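Local coordinates for pyridoxal kinase (Lactobacillus plantarum, PDB 3H74), which probably phosphorylates pyridoxal with ATP to give pyridoxal 5'-phosphate, at residues M6-D11 with Q77-Y82; A127-I132 with A146-A151; V161-L166 with A176-V181; D180-D185 with A203-G208. All coordinates share one frame; numbering follows the deposited sequence.

Overall arrangement
Along the chain the four contacts follow one another from the middle of the fold to its rim. Contact 1 joins two parallel strands, 4-13 and 77-80, in the central sheet. About 18 Å away, centre to centre, contact 2 pairs helices 122-131 and 142-149 beside that sheet; contacts 1 and 2 touch where Ile80 packs on Leu131. Contact 3, about 12 Å from contact 2 between centres, packs helix 159-167, next after 142-149, on residues 176-181. Contacts 3 and 4 share Asp180 and Val181 on strand 178-183, where the chain has left the central sheet. The series thus leads from the alpha/beta core to a small antiparallel sheet, with contact 4 at its surface.

Contact 1. Residues M6-D11 with Q77-Y82; sequences MLVAED and QALIGY
Met6 lies beside Gln77 at the start of a parallel pairing that runs on through Leu7 with Ala78, Val8 with Leu79 and Ala9 with Ile80, the strand directions differing by 12°. Four backbone bonds stitch it together: Leu7 N to Gln77 O, Leu79 N to Leu7 O (2.8 Å), Ala9 N to Leu79 O and Gly81 N to Ala9 O. On one face Met6, built as selenomethionine, holds CG anti to its backbone N (chi1 -178°); the bend at its last torsion brings Met6 CE to 3.7 Å from Gln77 CB, and the two side chains cross at about a right angle. Met6 SE sits 4.2 Å from Leu79 CB. Val8 and Leu79 lie side by side on this face, pointing the same way, with CG1 of Val8 4.2 Å from CD2 of Leu79. On the opposite face the small Ala9 is met by the end of Ile80, whose CD1 comes to 4.0 Å from Ala9 CB. Past the last bridge, where strand 77-80 has ended, Glu10 OE1 rests over Gly81, where a beta carbon would collide with it. Asp11 sets its carboxylate nearly perpendicular to the Tyr82 ring (83°), Asp11 OD1 3.3 Å from Tyr82 CB. A water bridges here, giving a hydrogen bond to Asp11 OD1 and accepting one from Tyr82 N, while Asp11 OD2 is hydrogen-bonded to Ser19. Strand 32-42 pairs with strand 4-13 on its other flank, strand 103-106 flanks 77-80, and helix 19-29 packs over Met6 and Val8.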
loop_
_atom_site.group_PDB
_atom_site.type_symbol
_atom_site.label_atom_id
_atom_site.label_comp_id
_atom_site.label_asym_id
_atom_site.label_seq_id
_atom_site.Cartn_x
_atom_site.Cartn_y
_atom_site.Cartn_z
HETATM N N MSE A 6 4.302 -4.289 13.840
HETATM C CA MSE A 6 3.528 -3.597 12.821
HETATM C C MSE A 6 2.271 -4.358 12.464
HETATM O O MSE A 6 2.318 -5.546 12.124
HETATM C CB MSE A 6 4.334 -3.334 11.556
HETATM C CG MSE A 6 3.531 -2.551 10.506
HETATM SE SE MSE A 6 4.468 -2.310 8.855
HETATM C CE MSE A 6 5.767 -0.975 9.450
ATOM N N LEU A 7 1.158 -3.648 12.533
ATOM C CA LEU A 7 -0.110 -4.154 12.055
ATOM C C LEU A 7 -0.146 -3.989 10.543
ATOM O O LEU A 7 0.133 -2.906 10.022
ATOM C CB LEU A 7 -1.248 -3.342 12.677
ATOM C CG LEU A 7 -2.661 -3.563 12.133
ATOM C CD1 LEU A 7 -3.123 -5.015 12.329
ATOM C CD2 LEU A 7 -3.635 -2.589 12.775
ATOM N N VAL A 8 -0.487 -5.062 9.841
ATOM C CA VAL A 8 -0.723 -4.990 8.397
ATOM C C VAL A 8 -2.125 -5.501 8.145
ATOM O O VAL A 8 -2.394 -6.688 8.387
ATOM C CB VAL A 8 0.300 -5.816 7.573
ATOM C CG1 VAL A 8 0.043 -5.634 6.084
ATOM C CG2 VAL A 8 1.714 -5.405 7.931
ATOM N N ALA A 9 -3.012 -4.619 7.685
ATOM C CA ALA A 9 -4.392 -4.998 7.412
ATOM C C ALA A 9 -4.657 -4.838 5.925
ATOM O O ALA A 9 -4.652 -3.716 5.406
ATOM C CB ALA A 9 -5.358 -4.155 8.226
ATOM N N GLU A 10 -4.842 -5.970 5.245
ATOM C CA GLU A 10 -5.168 -5.996 3.823
ATOM C C GLU A 10 -5.680 -7.378 3.480
ATOM O O GLU A 10 -5.777 -8.238 4.347
ATOM C CB GLU A 10 -3.970 -5.576 2.953
ATOM C CG GLU A 10 -2.746 -6.462 3.089
ATOM C CD GLU A 10 -1.483 -5.760 2.649
ATOM O OE1 GLU A 10 -1.363 -4.533 2.838
ATOM O OE2 GLU A 10 -0.579 -6.435 2.153
ATOM N N ASP A 11 -6.019 -7.598 2.218
ATOM C CA ASP A 11 -6.586 -8.886 1.835
ATOM C C ASP A 11 -5.550 -9.996 1.897
ATOM O O ASP A 11 -4.350 -9.751 1.720
ATOM C CB ASP A 11 -7.167 -8.804 0.429
ATOM C CG ASP A 11 -6.139 -8.343 -0.589
ATOM O OD1 ASP A 11 -5.749 -7.173 -0.550
ATOM O OD2 ASP A 11 -5.684 -9.168 -1.421
ATOM N N GLN A 77 3.514 0.447 14.669
ATOM C CA GLN A 77 3.261 0.940 13.330
ATOM C C GLN A 77 2.072 0.215 12.715
ATOM O O GLN A 77 1.702 -0.876 13.168
ATOM C CB GLN A 77 4.478 0.701 12.443
ATOM C CG GLN A 77 5.749 1.425 12.859
ATOM C CD GLN A 77 6.734 0.556 13.617
ATOM O OE1 GLN A 77 6.552 -0.655 13.771
ATOM N NE2 GLN A 77 7.809 1.172 14.065
ATOM N N ALA A 78 1.494 0.802 11.670
ATOM C CA ALA A 78 0.433 0.147 10.917
ATOM C C ALA A 78 0.533 0.486 9.447
ATOM O O ALA A 78 0.862 1.625 9.080
ATOM C CB ALA A 78 -0.936 0.543 11.446
ATOM N N LEU A 79 0.249 -0.527 8.629
ATOM C CA LEU A 79 0.110 -0.391 7.192
ATOM C C LEU A 79 -1.265 -0.913 6.823
ATOM O O LEU A 79 -1.617 -2.051 7.160
ATOM C CB LEU A 79 1.184 -1.207 6.468
ATOM C CG LEU A 79 1.010 -1.445 4.965
ATOM C CD1 LEU A 79 1.019 -0.138 4.180
ATOM C CD2 LEU A 79 2.084 -2.380 4.451
ATOM N N ILE A 80 -2.041 -0.089 6.131
ATOM C CA ILE A 80 -3.372 -0.499 5.684
ATOM C C ILE A 80 -3.378 -0.536 4.169
ATOM O O ILE A 80 -3.078 0.481 3.524
ATOM C CB ILE A 80 -4.500 0.466 6.175
ATOM C CG1 ILE A 80 -4.341 0.828 7.662
ATOM C CG2 ILE A 80 -5.874 -0.103 5.843
ATOM C CD1 ILE A 80 -4.378 -0.344 8.646
ATOM N N GLY A 81 -3.684 -1.700 3.608
ATOM C CA GLY A 81 -3.856 -1.852 2.167
ATOM C C GLY A 81 -5.329 -1.982 1.832
ATOM O O GLY A 81 -6.169 -1.342 2.454
ATOM N N TYR A 82 -5.641 -2.809 0.838
ATOM C CA TYR A 82 -7.026 -3.027 0.419
ATOM C C TYR A 82 -7.926 -3.349 1.611
ATOM O O TYR A 82 -7.631 -4.263 2.385
ATOM C CB TYR A 82 -7.091 -4.173 -0.598
ATOM C CG TYR A 82 -8.493 -4.555 -1.017
ATOM C CD1 TYR A 82 -9.059 -4.035 -2.177
ATOM C CD2 TYR A 82 -9.252 -5.443 -0.254
ATOM C CE1 TYR A 82 -10.352 -4.392 -2.567
ATOM C CE2 TYR A 82 -10.551 -5.796 -0.632
ATOM C CZ TYR A 82 -11.084 -5.260 -1.791
ATOM O OH TYR A 82 -12.361 -5.597 -2.205
HETATM O O HOH W 1 -3.889 -4.886 -0.450
#

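Contact 2. Residues A127-I132 with A146-A151; sequences AMRQLI and ALLTGA
Arg129 reaches across to the last turn of helix 142-149 and takes hold of Leu148 and Leu147 by their carbonyls. From CB its chain sets off with CG anti to the carbonyl carbon (chi1 -71°), then runs extended as far as NE, sliding past Leu148 in the opposite direction. Arg129 CG rests 4.0 Å from Leu148 CD2. Arg129 CD passes on to lie 3.7 Å from Leu148 O, and Arg129 NE gives that same oxygen a straight hydrogen bond of 2.8 Å (166° at the hydrogen), the acceptor lying at the guanidinium edge close to its plane. At the tip, Arg129 NH2 makes a weak bond of 3.0 Å to Leu147 O. Gln169 also donates to Leu148 O, and the positive group probably suits the carbonyl-rich helix end, where Gly150 turns the chain with positive phi. Were a leucine to replace Arg129, Leu148 O would probably lose the NE donor and Leu147 O its weak one, slackening the tie between the helices. Alongside this polar tie, Leu148 packs through its CD2 on Met128 CG and meets Ile132 tip to tip, Leu148 CD1 lying 4.2 Å from Ile132 CD1. The two helices stand on either side of strand 137-138 in the sequence, part of the alpha/beta fold of ribokinase relatives.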
loop_
_atom_site.group_PDB
_atom_site.type_symbol
_atom_site.label_atom_id
_atom_site.label_comp_id
_atom_site.label_asym_id
_atom_site.label_seq_id
_atom_site.Cartn_x
_atom_site.Cartn_y
_atom_site.Cartn_z
ATOM N N ALA A 127 -15.315 7.139 2.495
ATOM C CA ALA A 127 -14.782 6.361 3.609
ATOM C C ALA A 127 -13.245 6.367 3.615
ATOM O O ALA A 127 -12.619 6.463 4.671
ATOM C CB ALA A 127 -15.315 4.943 3.567
HETATM N N MSE A 128 -12.649 6.293 2.428
HETATM C CA MSE A 128 -11.197 6.318 2.300
HETATM C C MSE A 128 -10.625 7.668 2.745
HETATM O O MSE A 128 -9.583 7.725 3.396
HETATM C CB MSE A 128 -10.788 6.020 0.863
HETATM C CG MSE A 128 -9.289 5.825 0.707
HETATM SE SE MSE A 128 -8.534 4.434 1.856
HETATM C CE MSE A 128 -9.738 2.988 1.390
ATOM N N ARG A 129 -11.325 8.759 2.418
ATOM C CA ARG A 129 -10.875 10.082 2.839
ATOM C C ARG A 129 -10.849 10.182 4.375
ATOM O O ARG A 129 -10.010 10.770 4.882
ATOM C CB ARG A 129 -11.791 11.194 2.255
ATOM C CG ARG A 129 -11.666 11.428 0.734
ATOM C CD ARG A 129 -12.526 12.606 0.290
ATOM N NE ARG A 129 -12.550 12.733 -1.136
ATOM C CZ ARG A 129 -13.621 12.655 -1.869
ATOM N NH1 ARG A 129 -14.796 12.490 -1.329
ATOM N NH2 ARG A 129 -13.530 12.789 -3.140
ATOM N N GLN A 130 -11.764 9.532 5.039
ATOM C CA GLN A 130 -11.720 9.483 6.509
ATOM C C GLN A 130 -10.540 8.645 7.047
ATOM O O GLN A 130 -9.879 9.029 7.916
ATOM C CB GLN A 130 -13.025 8.919 7.082
ATOM C CG GLN A 130 -13.576 7.876 6.166
ATOM C CD GLN A 130 -14.420 6.715 6.792
ATOM O OE1 GLN A 130 -15.661 6.924 7.014
ATOM N NE2 GLN A 130 -13.770 5.519 7.032
ATOM N N LEU A 131 -10.340 7.495 6.435
ATOM C CA LEU A 131 -9.280 6.580 6.853
ATOM C C LEU A 131 -7.877 7.188 6.679
ATOM O O LEU A 131 -7.068 6.953 7.472
ATOM C CB LEU A 131 -9.397 5.254 6.065
ATOM C CG LEU A 131 -8.306 4.208 6.299
ATOM C CD1 LEU A 131 -8.259 3.821 7.787
ATOM C CD2 LEU A 131 -8.628 2.987 5.445
ATOM N N ILE A 132 -7.667 7.963 5.626
ATOM C CA ILE A 132 -6.348 8.555 5.385
ATOM C C ILE A 132 -6.035 9.765 6.266
ATOM O O ILE A 132 -4.897 10.221 6.300
ATOM C CB ILE A 132 -6.134 8.946 3.893
ATOM C CG1 ILE A 132 -7.079 10.086 3.475
ATOM C CG2 ILE A 132 -6.218 7.699 2.991
ATOM C CD1 ILE A 132 -6.824 10.630 2.081
ATOM N N ALA A 146 -6.632 11.618 -7.994
ATOM C CA ALA A 146 -7.755 12.377 -8.543
ATOM C C ALA A 146 -9.065 12.058 -7.824
ATOM O O ALA A 146 -9.838 12.967 -7.491
ATOM C CB ALA A 146 -7.885 12.133 -10.037
ATOM N N LEU A 147 -9.332 10.777 -7.576
ATOM C CA LEU A 147 -10.538 10.397 -6.843
ATOM C C LEU A 147 -10.580 11.054 -5.464
ATOM O O LEU A 147 -11.616 11.572 -5.043
ATOM C CB LEU A 147 -10.657 8.880 -6.714
ATOM C CG LEU A 147 -11.070 8.153 -7.989
ATOM C CD1 LEU A 147 -10.711 6.684 -7.832
ATOM C CD2 LEU A 147 -12.555 8.324 -8.313
ATOM N N LEU A 148 -9.450 11.058 -4.767
ATOM C CA LEU A 148 -9.404 11.594 -3.406
ATOM C C LEU A 148 -9.595 13.108 -3.357
ATOM O O LEU A 148 -10.232 13.620 -2.433
ATOM C CB LEU A 148 -8.111 11.199 -2.693
ATOM C CG LEU A 148 -7.979 9.714 -2.353
ATOM C CD1 LEU A 148 -6.554 9.421 -1.912
ATOM C CD2 LEU A 148 -8.967 9.297 -1.283
ATOM N N THR A 149 -9.062 13.821 -4.341
ATOM C CA THR A 149 -9.239 15.281 -4.396
ATOM C C THR A 149 -10.537 15.718 -5.086
ATOM O O THR A 149 -10.946 16.877 -4.948
ATOM C CB THR A 149 -8.074 15.988 -5.102
ATOM O OG1 THR A 149 -8.009 15.545 -6.458
ATOM C CG2 THR A 149 -6.750 15.725 -4.395
ATOM N N GLY A 150 -11.172 14.818 -5.834
ATOM C CA GLY A 150 -12.376 15.154 -6.608
ATOM C C GLY A 150 -12.122 15.632 -8.032
ATOM O O GLY A 150 -13.069 15.861 -8.803
ATOM N N ALA A 151 -10.856 15.790 -8.399
ATOM C CA ALA A 151 -10.508 16.240 -9.742
ATOM C C ALA A 151 -10.823 15.151 -10.772
ATOM O O ALA A 151 -10.635 13.964 -10.491
ATOM C CB ALA A 151 -9.043 16.631 -9.801
#

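Contact 3. Residues V161-L166 with A176-V181; sequences VILPAL and AVITDV
Ile162 meets Ile178 through its CG2 branch. Its CG1 stands anti to the backbone N (chi1 -167°), which leaves Ile162 CG2 to do the touching, 4.0 Å from Ile178 CD1, with the two side chains crossing at about a right angle. Leu163 follows and comes closer: its CD2 sits 3.7 Å from Ile178 CD1 and 3.8 Å from Ile178 CG1, crossing that side chain at a slant, and the same methyl of Leu163 lies 3.9 Å from Ala176 O. Pro164, turned away from residues 176-181, has no N-H for the preceding turn, and the helix kinks there. One turn on from Ile162, Leu166 faces the second segment directly. Its CB packs on Ala176 CB at 3.9 Å, and its CD1 reaches Ile178 CD1 at 4.0 Å, again at roughly a right angle. CD1 of Ile178 thus meets Ile162, Leu163 and Leu166, all by apolar contact, its chain directed there with CG1 anti to the carbonyl carbon (chi1 -61°); Leu159 and Thr142 also touch Ile178. Ala145 of helix 142-149 lies against Ile162 and Leu166, and Leu192 touches Leu163. Polar fastening comes from just past the helix segment, where the side chain of Gln167 bonds Ala176 N. Helix 159-167 leads into strand 175-176, the edge of the central sheet, as a connecting helix of an alpha/beta fold does; beyond it, at Thr179, the chain turns a corner into the three-stranded antiparallel sheet.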
loop_
_atom_site.group_PDB
_atom_site.type_symbol
_atom_site.label_atom_id
_atom_site.label_comp_id
_atom_site.label_asym_id
_atom_site.label_seq_id
_atom_site.Cartn_x
_atom_site.Cartn_y
_atom_site.Cartn_z
ATOM N N VAL A 161 -0.414 21.138 -8.571
ATOM C CA VAL A 161 -1.798 21.375 -8.155
ATOM C C VAL A 161 -2.355 20.201 -7.329
ATOM O O VAL A 161 -2.924 20.407 -6.252
ATOM C CB VAL A 161 -2.721 21.701 -9.367
ATOM C CG1 VAL A 161 -4.175 21.805 -8.938
ATOM C CG2 VAL A 161 -2.284 22.997 -10.047
ATOM N N ILE A 162 -2.177 18.978 -7.826
ATOM C CA ILE A 162 -2.777 17.801 -7.184
ATOM C C ILE A 162 -2.119 17.411 -5.853
ATOM O O ILE A 162 -2.815 17.058 -4.899
ATOM C CB ILE A 162 -2.927 16.599 -8.176
ATOM C CG1 ILE A 162 -3.837 15.510 -7.592
ATOM C CG2 ILE A 162 -1.573 16.035 -8.613
ATOM C CD1 ILE A 162 -4.493 14.623 -8.647
ATOM N N LEU A 163 -0.795 17.523 -5.765
ATOM C CA LEU A 163 -0.124 17.177 -4.512
ATOM C C LEU A 163 -0.523 18.098 -3.336
ATOM O O LEU A 163 -0.896 17.599 -2.281
ATOM C CB LEU A 163 1.397 17.063 -4.677
ATOM C CG LEU A 163 1.938 15.893 -5.513
ATOM C CD1 LEU A 163 3.427 16.050 -5.763
ATOM C CD2 LEU A 163 1.651 14.556 -4.848
ATOM N N PRO A 164 -0.469 19.444 -3.506
ATOM C CA PRO A 164 -0.966 20.292 -2.412
ATOM C C PRO A 164 -2.432 20.032 -2.031
ATOM O O PRO A 164 -2.767 20.056 -0.841
ATOM C CB PRO A 164 -0.790 21.713 -2.963
ATOM C CG PRO A 164 0.305 21.595 -3.940
ATOM C CD PRO A 164 0.089 20.260 -4.600
ATOM N N ALA A 165 -3.285 19.776 -3.021
ATOM C CA ALA A 165 -4.697 19.495 -2.750
ATOM C C ALA A 165 -4.861 18.204 -1.937
ATOM O O ALA A 165 -5.613 18.173 -0.962
ATOM C CB ALA A 165 -5.481 19.418 -4.035
ATOM N N LEU A 166 -4.128 17.165 -2.332
ATOM C CA LEU A 166 -4.113 15.891 -1.613
ATOM C C LEU A 166 -3.611 16.062 -0.185
ATOM O O LEU A 166 -4.217 15.566 0.758
ATOM C CB LEU A 166 -3.200 14.882 -2.320
ATOM C CG LEU A 166 -3.606 13.995 -3.503
ATOM C CD1 LEU A 166 -2.394 13.263 -4.073
ATOM C CD2 LEU A 166 -4.675 12.997 -3.073
ATOM N N ALA A 176 1.640 13.074 1.047
ATOM C CA ALA A 176 0.978 12.416 -0.066
ATOM C C ALA A 176 2.043 12.043 -1.100
ATOM O O ALA A 176 2.811 12.893 -1.557
ATOM C CB ALA A 176 -0.066 13.335 -0.674
ATOM N N VAL A 177 2.107 10.765 -1.447
ATOM C CA VAL A 177 3.072 10.280 -2.422
ATOM C C VAL A 177 2.329 9.584 -3.555
ATOM O O VAL A 177 1.683 8.557 -3.322
ATOM C CB VAL A 177 4.064 9.282 -1.771
ATOM C CG1 VAL A 177 5.084 8.803 -2.790
ATOM C CG2 VAL A 177 4.747 9.893 -0.563
ATOM N N ILE A 178 2.404 10.124 -4.769
ATOM C CA ILE A 178 1.812 9.460 -5.931
ATOM C C ILE A 178 2.842 8.490 -6.507
ATOM O O ILE A 178 3.976 8.878 -6.742
ATOM C CB ILE A 178 1.310 10.470 -6.997
ATOM C CG1 ILE A 178 0.232 11.369 -6.390
ATOM C CG2 ILE A 178 0.770 9.733 -8.219
ATOM C CD1 ILE A 178 -0.232 12.504 -7.303
ATOM N N THR A 179 2.444 7.237 -6.736
ATOM C CA THR A 179 3.413 6.139 -6.935
ATOM C C THR A 179 3.704 5.675 -8.375
ATOM O O THR A 179 4.580 4.833 -8.588
ATOM C CB THR A 179 2.999 4.894 -6.118
ATOM O OG1 THR A 179 1.710 4.459 -6.557
ATOM C CG2 THR A 179 2.970 5.209 -4.615
ATOM N N ASP A 180 2.988 6.222 -9.350
ATOM C CA ASP A 180 3.079 5.746 -10.737
ATOM C C ASP A 180 3.402 6.879 -11.702
ATOM O O ASP A 180 3.017 6.842 -12.879
ATOM C CB ASP A 180 1.768 5.063 -11.150
ATOM C CG ASP A 180 0.568 6.009 -11.105
ATOM O OD1 ASP A 180 0.729 7.160 -10.652
ATOM O OD2 ASP A 180 -0.537 5.604 -11.528
ATOM N N VAL A 181 4.095 7.891 -11.206
ATOM C CA VAL A 181 4.421 9.042 -12.029
ATOM C C VAL A 181 5.502 8.646 -13.025
ATOM O O VAL A 181 6.549 8.125 -12.642
ATOM C CB VAL A 181 4.882 10.241 -11.174
ATOM C CG1 VAL A 181 5.328 11.400 -12.057
ATOM C CG2 VAL A 181 3.765 10.702 -10.255
#

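Contact 4. Residues D180-D185 with A203-G208; sequences DVQRAD and ARRLPG
Asp185 and Arg205 are joined first through the backbone: Arg205 N gives Asp185 O a nearly straight bond of 2.9 Å (173° at the hydrogen), lying in the carbonyl plane. A water adds a second link by donating to both Asp185 O and Arg205 O. Charge supplies the next tie. Asp185 OD2 stands 3.1 Å from Arg204 NH1, but well out of the guanidinium plane, so the carboxylate hangs over one face as a salt bridge with no N-H aimed at it. With an alanine at Asp185, Arg204 would probably be left without this countercharge and its end set freer to turn. The last group gathers round the Arg205 guanidinium. Gln182 NE2 sits above its centre, 3.1 Å from Arg205 CZ, a contact of donors and not a bond, with the amide and guanidinium planes 45° apart. At the edge, Arg205 NH1 makes a weak bond of 3.4 Å to Ala184 O. The backbone angles of Ala184 (positive phi) and Asp185 fit a type II' beta turn, the tight reversal typical of a beta hairpin, here joining strands 178-183 and 186-192; it lies against the chain leaving strand 198-204, third strand of the small antiparallel sheet.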
loop_
_atom_site.group_PDB
_atom_site.type_symbol
_atom_site.label_atom_id
_atom_site.label_comp_id
_atom_site.label_asym_id
_atom_site.label_seq_id
_atom_site.Cartn_x
_atom_site.Cartn_y
_atom_site.Cartn_z
ATOM N N ASP A 180 2.988 6.222 -9.350
ATOM C CA ASP A 180 3.079 5.746 -10.737
ATOM C C ASP A 180 3.402 6.879 -11.702
ATOM O O ASP A 180 3.017 6.842 -12.879
ATOM C CB ASP A 180 1.768 5.063 -11.150
ATOM C CG ASP A 180 0.568 6.009 -11.105
ATOM O OD1 ASP A 180 0.729 7.160 -10.652
ATOM O OD2 ASP A 180 -0.537 5.604 -11.528
ATOM N N VAL A 181 4.095 7.891 -11.206
ATOM C CA VAL A 181 4.421 9.042 -12.029
ATOM C C VAL A 181 5.502 8.646 -13.025
ATOM O O VAL A 181 6.549 8.125 -12.642
ATOM C CB VAL A 181 4.882 10.241 -11.174
ATOM C CG1 VAL A 181 5.328 11.400 -12.057
ATOM C CG2 VAL A 181 3.765 10.702 -10.255
ATOM N N GLN A 182 5.230 8.894 -14.303
ATOM C CA GLN A 182 6.177 8.603 -15.365
ATOM C C GLN A 182 6.894 9.863 -15.814
ATOM O O GLN A 182 6.267 10.910 -16.015
ATOM C CB GLN A 182 5.477 7.910 -16.535
ATOM C CG GLN A 182 4.995 6.516 -16.162
ATOM C CD GLN A 182 4.332 5.773 -17.296
ATOM O OE1 GLN A 182 3.190 5.331 -17.176
ATOM N NE2 GLN A 182 5.043 5.617 -18.402
ATOM N N ARG A 183 8.211 9.768 -15.930
ATOM C CA ARG A 183 9.027 10.846 -16.468
ATOM C C ARG A 183 10.000 10.220 -17.430
ATOM O O ARG A 183 10.869 9.434 -17.023
ATOM C CB ARG A 183 9.783 11.584 -15.366
ATOM C CG ARG A 183 8.919 12.527 -14.564
ATOM C CD ARG A 183 9.762 13.408 -13.687
ATOM N NE ARG A 183 8.942 14.327 -12.903
ATOM C CZ ARG A 183 9.426 15.196 -12.022
ATOM N NH1 ARG A 183 10.733 15.271 -11.804
ATOM N NH2 ARG A 183 8.597 15.988 -11.353
ATOM N N ALA A 184 9.847 10.581 -18.703
ATOM C CA ALA A 184 10.543 9.928 -19.799
ATOM C C ALA A 184 10.422 8.407 -19.653
ATOM O O ALA A 184 9.310 7.868 -19.654
ATOM C CB ALA A 184 12.004 10.379 -19.871
ATOM N N ASP A 185 11.559 7.721 -19.565
ATOM C CA ASP A 185 11.561 6.264 -19.432
ATOM C C ASP A 185 11.511 5.719 -17.997
ATOM O O ASP A 185 11.683 4.514 -17.792
ATOM C CB ASP A 185 12.767 5.697 -20.187
ATOM C CG ASP A 185 14.058 6.378 -19.818
ATOM O OD1 ASP A 185 14.248 6.742 -18.640
ATOM O OD2 ASP A 185 14.889 6.552 -20.729
ATOM N N ALA A 203 12.687 4.727 -11.273
ATOM C CA ALA A 203 13.593 3.744 -11.814
ATOM C C ALA A 203 13.136 3.484 -13.241
ATOM O O ALA A 203 11.980 3.743 -13.590
ATOM C CB ALA A 203 13.557 2.474 -10.976
ATOM N N ARG A 204 14.040 2.982 -14.073
ATOM C CA ARG A 204 13.723 2.750 -15.475
ATOM C C ARG A 204 12.612 1.709 -15.611
ATOM O O ARG A 204 12.729 0.599 -15.095
ATOM C CB ARG A 204 14.989 2.329 -16.214
ATOM C CG ARG A 204 14.860 2.299 -17.730
ATOM C CD ARG A 204 16.230 2.160 -18.415
ATOM N NE ARG A 204 17.102 3.296 -18.113
ATOM C CZ ARG A 204 17.397 4.282 -18.961
ATOM N NH1 ARG A 204 16.933 4.270 -20.205
ATOM N NH2 ARG A 204 18.189 5.266 -18.569
ATOM N N ARG A 205 11.542 2.080 -16.304
ATOM C CA ARG A 205 10.357 1.251 -16.422
ATOM C C ARG A 205 10.660 -0.007 -17.235
ATOM O O ARG A 205 11.287 0.057 -18.306
ATOM C CB ARG A 205 9.249 2.087 -17.060
ATOM C CG ARG A 205 7.859 1.496 -17.046
ATOM C CD ARG A 205 6.855 2.566 -17.500
ATOM N NE ARG A 205 7.132 3.084 -18.850
ATOM C CZ ARG A 205 7.702 4.260 -19.138
ATOM N NH1 ARG A 205 8.077 5.106 -18.181
ATOM N NH2 ARG A 205 7.893 4.602 -20.407
ATOM N N LEU A 206 10.209 -1.144 -16.717
ATOM C CA LEU A 206 10.407 -2.442 -17.354
ATOM C C LEU A 206 9.127 -2.854 -18.075
ATOM O O LEU A 206 8.041 -2.462 -17.656
ATOM C CB LEU A 206 10.813 -3.494 -16.311
ATOM C CG LEU A 206 12.019 -3.109 -15.433
ATOM C CD1 LEU A 206 12.299 -4.174 -14.378
ATOM C CD2 LEU A 206 13.272 -2.845 -16.280
ATOM N N PRO A 207 9.245 -3.632 -19.162
ATOM C CA PRO A 207 8.056 -4.008 -19.936
ATOM C C PRO A 207 7.152 -4.971 -19.185
ATOM O O PRO A 207 7.629 -5.797 -18.410
ATOM C CB PRO A 207 8.646 -4.705 -21.165
ATOM C CG PRO A 207 9.966 -5.231 -20.692
ATOM C CD PRO A 207 10.480 -4.195 -19.742
ATOM N N GLY A 208 5.851 -4.861 -19.436
ATOM C CA GLY A 208 4.872 -5.780 -18.880
ATOM C C GLY A 208 4.153 -5.199 -17.685
ATOM O O GLY A 208 4.447 -4.093 -17.238
HETATM O O HOH W 2 11.671 2.404 -19.675
#